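Local structure of glutamate racemase (Francisella tularensis subsp. tularensis, 3OUT) at residues Y237-P242 and E261-D266. The protein is a bacterial enzyme of the Asp/Glu/hydantoin racemase family, built from parallel sheets flanked by helices, with D-glutamic acid bound in the model. Residues are numbered along the deposited sequence; the frame is centred on the assembly and turned at random.
Sequences YVTDIP and EIVSLD
Tyr237 brings the CD1-CE1 side of its ring up to Val263 and Glu261. Its CD1 is 3.5 Å from CG1 of Val263, which approaches the ring obliquely, the two side chains crossing at about a right angle. CB of Glu261 sits at the ring edge, 3.9 Å from Tyr237 CD1. The Glu261 side chain leaves with CG anti to the backbone N (chi1 174°) and runs beside the tyrosine in the same direction. A water then joins Tyr237 OH to Glu261 OE2. That polar end also belongs to a subunit interface: the hydroxyl is hydrogen-bonded to Arg235 of the same chain and to Arg51 of a neighbouring subunit, and the carboxylate accepts from the backbone N of Leu243 of another subunit and from that of the same Arg51. On the other face of the sheet, CD1 of Ile262 reaches the turning chain, 3.4 Å from the CA of Asp240. Ile241 CD1 packs back on Ile262 CB.

The backbones pair in parallel. Val238 N gives a nearly straight bond to Glu261 O at 3.1 Å, and Val263 N one to Val238 O at 2.9 Å. Past this pairing, a second water donates to both Thr239 O and Val263 O. The methyl CG2 of Thr239 rests 4.0 Å from Leu265 CG, while its hydroxyl bonds Asp40 and Ala42.

The contact closes a beta-alpha-beta unit of strand 234-238, helix 245-253 and strand 259-262. Strand 234-238 lies between strands 35-39 and 259-262, the latter outermost in this chain's sheet, and Leu265 reaches helix 51-67.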
loop_
_atom_site.group_PDB
_atom_site.type_symbol
_atom_site.label_atom_id
_atom_site.label_comp_id
_atom_site.label_asym_id
_atom_site.label_seq_id
_atom_site.Cartn_x
_atom_site.Cartn_y
_atom_site.Cartn_z
ATOM N N TYR B 237 7.225 -15.208 -3.924
ATOM C CA TYR B 237 6.718 -13.897 -4.320
ATOM C C TYR B 237 6.738 -12.969 -3.130
ATOM O O TYR B 237 6.198 -13.296 -2.073
ATOM C CB TYR B 237 5.297 -14.036 -4.817
ATOM C CG TYR B 237 5.143 -14.612 -6.209
ATOM C CD1 TYR B 237 5.925 -14.161 -7.281
ATOM C CD2 TYR B 237 4.147 -15.533 -6.464
ATOM C CE1 TYR B 237 5.710 -14.662 -8.590
ATOM C CE2 TYR B 237 3.914 -16.037 -7.723
ATOM C CZ TYR B 237 4.703 -15.610 -8.796
ATOM O OH TYR B 237 4.438 -16.082 -10.086
ATOM N N VAL B 238 7.416 -11.820 -3.271
ATOM C CA VAL B 238 7.580 -10.913 -2.169
ATOM C C VAL B 238 7.350 -9.469 -2.619
ATOM O O VAL B 238 7.621 -9.118 -3.786
ATOM C CB VAL B 238 8.990 -11.084 -1.502
ATOM C CG1 VAL B 238 9.102 -12.483 -0.889
ATOM C CG2 VAL B 238 10.129 -10.882 -2.526
ATOM N N THR B 239 6.890 -8.629 -1.684
ATOM C CA THR B 239 6.635 -7.223 -2.008
ATOM C C THR B 239 7.842 -6.302 -1.776
ATOM O O THR B 239 7.775 -5.131 -2.094
ATOM C CB THR B 239 5.429 -6.684 -1.210
ATOM O OG1 THR B 239 5.664 -6.905 0.172
ATOM C CG2 THR B 239 4.139 -7.413 -1.638
ATOM N N ASP B 240 8.931 -6.848 -1.249
ATOM C CA ASP B 240 10.217 -6.105 -1.228
ATOM C C ASP B 240 11.360 -7.089 -1.175
ATOM O O ASP B 240 11.193 -8.230 -0.707
ATOM C CB ASP B 240 10.289 -5.207 -0.007
ATOM C CG ASP B 240 11.386 -4.167 -0.122
ATOM O OD1 ASP B 240 11.718 -3.837 -1.296
ATOM O OD2 ASP B 240 11.934 -3.734 0.926
ATOM N N ILE B 241 12.523 -6.642 -1.664
ATOM C CA ILE B 241 13.747 -7.432 -1.563
ATOM C C ILE B 241 14.819 -6.484 -1.045
ATOM O O ILE B 241 15.591 -5.906 -1.824
ATOM C CB ILE B 241 14.134 -8.163 -2.896
ATOM C CG1 ILE B 241 12.972 -9.069 -3.310
ATOM C CG2 ILE B 241 15.453 -8.915 -2.710
ATOM C CD1 ILE B 241 13.106 -9.654 -4.695
ATOM N N PRO B 242 14.879 -6.313 0.281
ATOM C CA PRO B 242 16.002 -5.579 0.879
ATOM C C PRO B 242 17.274 -6.425 0.960
ATOM O O PRO B 242 17.236 -7.655 0.820
ATOM C CB PRO B 242 15.491 -5.241 2.273
ATOM C CG PRO B 242 14.592 -6.404 2.589
ATOM C CD PRO B 242 13.938 -6.824 1.306
ATOM N N GLU B 261 10.675 -13.414 -7.020
ATOM C CA GLU B 261 10.161 -12.335 -7.869
ATOM C C GLU B 261 9.498 -11.234 -7.006
ATOM O O GLU B 261 8.770 -11.527 -6.062
ATOM C CB GLU B 261 9.191 -12.837 -8.941
ATOM C CG GLU B 261 8.545 -11.669 -9.716
ATOM C CD GLU B 261 7.841 -12.084 -10.964
ATOM O OE1 GLU B 261 8.433 -12.906 -11.699
ATOM O OE2 GLU B 261 6.767 -11.502 -11.291
ATOM N N ILE B 262 9.830 -9.973 -7.314
ATOM C CA ILE B 262 9.194 -8.816 -6.718
ATOM C C ILE B 262 7.817 -8.577 -7.346
ATOM O O ILE B 262 7.684 -8.463 -8.568
ATOM C CB ILE B 262 10.154 -7.567 -6.773
ATOM C CG1 ILE B 262 9.560 -6.359 -6.057
ATOM C CG2 ILE B 262 10.527 -7.168 -8.196
ATOM C CD1 ILE B 262 9.740 -6.391 -4.616
ATOM N N VAL B 263 6.806 -8.530 -6.494
ATOM C CA VAL B 263 5.432 -8.286 -6.887
ATOM C C VAL B 263 4.855 -7.121 -6.091
ATOM O O VAL B 263 5.460 -6.601 -5.138
ATOM C CB VAL B 263 4.567 -9.567 -6.678
ATOM C CG1 VAL B 263 5.172 -10.787 -7.467
ATOM C CG2 VAL B 263 4.392 -9.855 -5.210
ATOM N N SER B 264 3.683 -6.674 -6.543
ATOM C CA SER B 264 2.950 -5.596 -5.924
ATOM C C SER B 264 1.539 -5.998 -5.589
ATOM O O SER B 264 0.870 -6.739 -6.352
ATOM C CB SER B 264 2.906 -4.413 -6.891
ATOM O OG SER B 264 2.245 -3.316 -6.294
ATOM N N LEU B 265 1.087 -5.506 -4.436
ATOM C CA LEU B 265 -0.306 -5.633 -4.000
ATOM C C LEU B 265 -1.126 -4.378 -4.334
ATOM O O LEU B 265 -2.268 -4.278 -3.887
ATOM C CB LEU B 265 -0.383 -5.992 -2.524
ATOM C CG LEU B 265 0.143 -7.397 -2.187
ATOM C CD1 LEU B 265 0.235 -7.595 -0.643
ATOM C CD2 LEU B 265 -0.685 -8.492 -2.849
ATOM N N ASP B 266 -0.577 -3.458 -5.130
ATOM C CA ASP B 266 -1.285 -2.197 -5.433
ATOM C C ASP B 266 -2.710 -2.413 -5.999
ATOM O O ASP B 266 -3.606 -1.605 -5.735
ATOM C CB ASP B 266 -0.492 -1.341 -6.427
ATOM C CG ASP B 266 0.761 -0.724 -5.841
ATOM O OD1 ASP B 266 0.943 -0.669 -4.600
ATOM O OD2 ASP B 266 1.576 -0.224 -6.690
HETATM O O HOH W 1 4.952 -13.906 -11.724
HETATM O O HOH W 2 6.494 -4.057 -4.831
#